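Local coordinates for carboxylesterase SOBER1 (Arabidopsis thaliana, PDB 6AVX), which hydrolyses carboxylic esters in vitro, preferring short acyl chains, shows phospholipase A2 activity on phosphatidylcholine, and restrains the hypersensitive response triggered by the bacterial effector AvrBsT, at residues A[187-192]-A[198-203]; A[80-85]-A[114-119]. The protein carries 1 engineered substitution. All coordinates share one frame; numbering follows the deposited sequence.

Contact 1 of 2, residues A[187-192]-A[198-203]; sequences KAYPGL and NKELKY
Tyr189 and Lys187 of edge strand 184-189 pack against the first turns of the C-terminal helix 198-212 in an alpha/beta-hydrolase fold. The strand and helix segments run nearly antiparallel (167°). The loop between them carries His194, assigned by similarity to the charge relay system.

Ring contacts come first. Tyr189 OH reaches the helix, 3.4 Å from Tyr203 CB and also near Glu200 CA. The CB of Glu200 sits over one face of the tyrosine, 4.2 Å from the centroid of the Tyr189 ring, in a CH-pi contact. CG of Glu200 follows over the same ring, and CG of Lys199 meets it obliquely. The ring and the carboxylate plane of Glu200 are 43° apart. The second CH-pi contact has the roles reversed, with the ring on the helix. Lys187 has CG anti to its backbone N (chi1 -172°), and the chain then bends at chi2. This lays its methylenes across one face of Tyr203, with CE 3.9 Å from the centroid of the Tyr203 ring.

The polar ends are joined through water. One water accepts from Lys187 NZ and donates to Tyr203 OH. That hydroxyl also bonds to Glu185 OE2, on the strand that carries Lys187. A second water lies 2.6 Å from Tyr189 OH and donates to the carbonyl O of Glu200. The hydroxyl of Tyr189 is thereby linked to the helix backbone. OE2 of Glu200 bonds to Ser197 N, just before the helix.

The strand ends in a type II turn from Tyr189 to Leu192, closed by Leu192 N bonding to Tyr189 O. Gly191 takes the third position with a positive phi. Leu192 then reaches back to the helix, where its CD2 lies 3.8 Å from Glu200 OE2.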
# COMPACT_ATOMS: atom_id res chain seq x y z
N LYS A 187 -1.44 1.64 -13.32
CA LYS A 187 -1.72 2.97 -13.87
C LYS A 187 -0.43 3.77 -13.84
O LYS A 187 0.03 4.17 -12.76
CB LYS A 187 -2.82 3.65 -13.06
CG LYS A 187 -3.33 4.95 -13.64
CD LYS A 187 -4.02 4.72 -14.97
CE LYS A 187 -4.63 6.00 -15.51
NZ LYS A 187 -4.66 5.99 -17.00
N ALA A 188 0.16 4.00 -15.01
CA ALA A 188 1.37 4.79 -15.12
C ALA A 188 1.00 6.26 -15.23
O ALA A 188 0.00 6.63 -15.86
CB ALA A 188 2.17 4.41 -16.37
N TYR A 189 1.82 7.11 -14.61
CA TYR A 189 1.66 8.56 -14.66
C TYR A 189 2.88 9.15 -15.35
O TYR A 189 3.93 9.32 -14.72
CB TYR A 189 1.45 9.12 -13.25
CG TYR A 189 0.04 8.81 -12.81
CD1 TYR A 189 -0.98 9.68 -13.12
CD2 TYR A 189 -0.28 7.61 -12.19
CE1 TYR A 189 -2.28 9.40 -12.80
CE2 TYR A 189 -1.59 7.32 -11.86
CZ TYR A 189 -2.59 8.22 -12.17
OH TYR A 189 -3.91 7.98 -11.88
N PRO A 190 2.80 9.43 -16.66
CA PRO A 190 3.97 9.95 -17.38
C PRO A 190 4.43 11.28 -16.80
O PRO A 190 3.63 12.18 -16.54
CB PRO A 190 3.47 10.10 -18.83
CG PRO A 190 2.01 9.95 -18.78
CD PRO A 190 1.67 9.16 -17.56
N GLY A 191 5.72 11.37 -16.58
CA GLY A 191 6.31 12.59 -16.06
C GLY A 191 6.25 12.75 -14.55
O GLY A 191 6.94 13.62 -14.02
N LEU A 192 5.45 11.95 -13.85
CA LEU A 192 5.37 12.06 -12.40
C LEU A 192 6.59 11.40 -11.77
O LEU A 192 7.05 10.35 -12.23
CB LEU A 192 4.09 11.37 -11.91
CG LEU A 192 3.81 11.42 -10.41
CD1 LEU A 192 3.54 12.84 -9.97
CD2 LEU A 192 2.63 10.54 -10.04
N ASN A 198 -2.97 15.10 -7.50
CA ASN A 198 -4.40 15.08 -7.24
C ASN A 198 -5.13 14.22 -8.25
O ASN A 198 -6.07 13.51 -7.90
CB ASN A 198 -4.96 16.50 -7.20
CG ASN A 198 -4.65 17.22 -5.89
OD1 ASN A 198 -4.32 16.59 -4.88
ND2 ASN A 198 -4.78 18.54 -5.89
N LYS A 199 -4.69 14.22 -9.51
CA LYS A 199 -5.36 13.39 -10.50
C LYS A 199 -5.19 11.91 -10.17
O LYS A 199 -6.09 11.10 -10.41
CB LYS A 199 -4.84 13.70 -11.91
CG LYS A 199 -3.38 13.34 -12.15
CD LYS A 199 -2.93 13.78 -13.54
CE LYS A 199 -2.80 15.30 -13.66
NZ LYS A 199 -1.78 15.88 -12.73
N GLU A 200 -4.02 11.54 -9.64
CA GLU A 200 -3.79 10.17 -9.21
C GLU A 200 -4.77 9.77 -8.11
O GLU A 200 -5.31 8.65 -8.12
CB GLU A 200 -2.34 10.10 -8.73
CG GLU A 200 -1.87 8.77 -8.28
CD GLU A 200 -0.46 8.85 -7.70
OE1 GLU A 200 0.18 7.77 -7.57
OE2 GLU A 200 0.02 9.96 -7.40
N LEU A 201 -5.03 10.67 -7.17
CA LEU A 201 -6.00 10.41 -6.12
C LEU A 201 -7.41 10.31 -6.68
O LEU A 201 -8.20 9.46 -6.24
CB LEU A 201 -5.93 11.51 -5.05
CG LEU A 201 -4.63 11.59 -4.25
CD1 LEU A 201 -4.69 12.75 -3.30
CD2 LEU A 201 -4.40 10.27 -3.50
N LYS A 202 -7.77 11.17 -7.64
CA LYS A 202 -9.11 11.09 -8.21
C LYS A 202 -9.33 9.75 -8.91
O LYS A 202 -10.43 9.21 -8.90
CB LYS A 202 -9.33 12.22 -9.21
CG LYS A 202 -9.23 13.62 -8.66
CD LYS A 202 -10.24 13.90 -7.60
CE LYS A 202 -10.18 15.38 -7.20
NZ LYS A 202 -11.15 15.71 -6.14
N TYR A 203 -8.29 9.23 -9.56
CA TYR A 203 -8.42 7.93 -10.20
C TYR A 203 -8.61 6.82 -9.18
O TYR A 203 -9.42 5.91 -9.37
CB TYR A 203 -7.19 7.66 -11.05
CG TYR A 203 -7.35 6.53 -12.02
CD1 TYR A 203 -7.96 6.75 -13.25
CD2 TYR A 203 -6.89 5.25 -11.74
CE1 TYR A 203 -8.12 5.73 -14.16
CE2 TYR A 203 -7.04 4.22 -12.66
CZ TYR A 203 -7.66 4.47 -13.86
OH TYR A 203 -7.82 3.46 -14.78
O HOH W 1 -7.04 4.35 -17.26
O HOH W 2 -4.23 6.48 -9.72

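Contact 2 of 2, residues A[80-85]-A[114-119]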
# COMPACT_ATOMS: atom_id res chain seq x y z
N GLU A 80 6.41 -7.84 10.77
CA GLU A 80 6.05 -7.09 11.97
C GLU A 80 5.04 -6.01 11.62
O GLU A 80 4.04 -5.81 12.32
CB GLU A 80 7.31 -6.48 12.59
CG GLU A 80 7.08 -5.43 13.68
CD GLU A 80 6.61 -6.01 14.99
OE1 GLU A 80 6.41 -5.20 15.92
OE2 GLU A 80 6.45 -7.24 15.11
N ALA A 81 5.30 -5.29 10.53
CA ALA A 81 4.39 -4.23 10.15
C ALA A 81 3.07 -4.82 9.71
O ALA A 81 2.03 -4.27 10.06
CB ALA A 81 5.02 -3.37 9.05
N VAL A 82 3.09 -5.94 8.97
CA VAL A 82 1.84 -6.57 8.53
C VAL A 82 1.00 -6.96 9.74
O VAL A 82 -0.22 -6.81 9.73
CB VAL A 82 2.11 -7.78 7.61
CG1 VAL A 82 0.86 -8.59 7.41
CG2 VAL A 82 2.64 -7.32 6.26
N LYS A 83 1.64 -7.47 10.79
CA LYS A 83 0.90 -7.87 11.98
C LYS A 83 0.09 -6.71 12.53
O LYS A 83 -1.08 -6.88 12.90
CB LYS A 83 1.87 -8.39 13.04
CG LYS A 83 1.21 -8.88 14.31
CD LYS A 83 2.29 -9.29 15.32
CE LYS A 83 1.70 -9.67 16.67
NZ LYS A 83 2.77 -9.98 17.67
N ASN A 84 0.68 -5.53 12.59
CA ASN A 84 -0.05 -4.38 13.11
C ASN A 84 -1.16 -3.95 12.18
O ASN A 84 -2.26 -3.62 12.64
CB ASN A 84 0.91 -3.23 13.37
CG ASN A 84 0.18 -1.98 13.69
OD1 ASN A 84 0.09 -1.06 12.87
ND2 ASN A 84 -0.42 -1.94 14.88
N VAL A 85 -0.91 -3.90 10.86
CA VAL A 85 -1.98 -3.56 9.92
C VAL A 85 -3.13 -4.54 10.06
O VAL A 85 -4.30 -4.15 10.10
CB VAL A 85 -1.44 -3.49 8.48
CG1 VAL A 85 -2.59 -3.31 7.49
CG2 VAL A 85 -0.43 -2.37 8.32
N THR A 114 1.02 -1.83 2.12
CA THR A 114 -0.33 -2.11 1.63
C THR A 114 -0.36 -3.44 0.90
O THR A 114 -1.23 -4.29 1.15
CB THR A 114 -0.81 -0.98 0.70
OG1 THR A 114 -1.08 0.19 1.47
CG2 THR A 114 -2.06 -1.35 -0.07
N LEU A 115 0.57 -3.63 -0.04
CA LEU A 115 0.58 -4.85 -0.82
C LEU A 115 0.75 -6.06 0.08
O LEU A 115 0.01 -7.05 -0.03
CB LEU A 115 1.71 -4.79 -1.84
CG LEU A 115 1.66 -5.94 -2.84
CD1 LEU A 115 0.59 -5.70 -3.88
CD2 LEU A 115 3.02 -6.16 -3.49
N ALA A 116 1.76 -6.03 0.95
CA ALA A 116 2.01 -7.17 1.82
C ALA A 116 0.81 -7.46 2.71
O ALA A 116 0.45 -8.62 2.94
CB ALA A 116 3.24 -6.88 2.67
N SER A 117 0.18 -6.40 3.22
CA SER A 117 -0.92 -6.58 4.16
C SER A 117 -2.13 -7.19 3.47
O SER A 117 -2.80 -8.06 4.04
CB SER A 117 -1.29 -5.25 4.79
OG SER A 117 -0.23 -4.72 5.59
N VAL A 118 -2.46 -6.72 2.28
CA VAL A 118 -3.60 -7.25 1.55
C VAL A 118 -3.36 -8.70 1.17
O VAL A 118 -4.25 -9.56 1.33
CB VAL A 118 -3.90 -6.37 0.33
CG1 VAL A 118 -4.87 -7.07 -0.61
CG2 VAL A 118 -4.40 -5.00 0.77
N LEU A 119 -2.17 -9.01 0.66
CA LEU A 119 -1.93 -10.34 0.11
C LEU A 119 -1.86 -11.41 1.20
O LEU A 119 -2.03 -12.60 0.89
CB LEU A 119 -0.63 -10.37 -0.71
CG LEU A 119 -0.58 -9.48 -1.95
CD1 LEU A 119 0.82 -9.47 -2.57
CD2 LEU A 119 -1.60 -9.95 -2.96
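Val82, on helix 75-94, is the first residue of 80-85 to meet 114-119. Its CG2 is 3.7 Å from the CB of Ala116. The same methyl lies 3.9 Å from OG of the next residue, Ser117. CG2 of Val82 stands anti to the carbonyl carbon, which points this branch at Ala116. Backbones are near, with the CA atoms of Val82 and Ser117 5.2 Å apart. The small side chains of Ala116 and Ser117 are consistent with this approach.

One turn on, Val85 meets Ser117 within 114-119; it also touches Leu113, one turn earlier. Its CG1 is 3.3 Å from Ser117 OG and also packs on the CB of Ser117. Val85 touches Leu9 and Leu11 of strand 7-11, so it bridges the second helix and the sheet. A polar link lies just beyond the segment, where His86 NE2 bonds to Ser117 O.

The helix segments cross at -64°, with their axes 9.2 Å apart. Helix 109-120 follows Ser108, the nucleophile by similarity, but the contact lies away from it. Ser117 OG is hydrogen-bonded to Leu113 O in its own helix. The hydroxyl is satisfied there, and toward the valines it offers van der Waals contact only.

Overall arrangement
Contact 2 is core and contact 1 is nearer the surface. Their centres are 24 Å apart on opposite sides of the chain's centre, and they share no helix or strand. Contact 2 joins two helices, and all its touching residues are buried. Contact 1 joins the edge strand 184-189 to the last helix and is partly buried. The chemistry follows. Contact 2 uses small, mostly aliphatic side chains. Contact 1 uses tyrosine faces, lysine methylenes and bridging waters. Leu192 of contact 1 comes within about 7 Å of the side chains of Asp162 and His194, active-site residues by similarity.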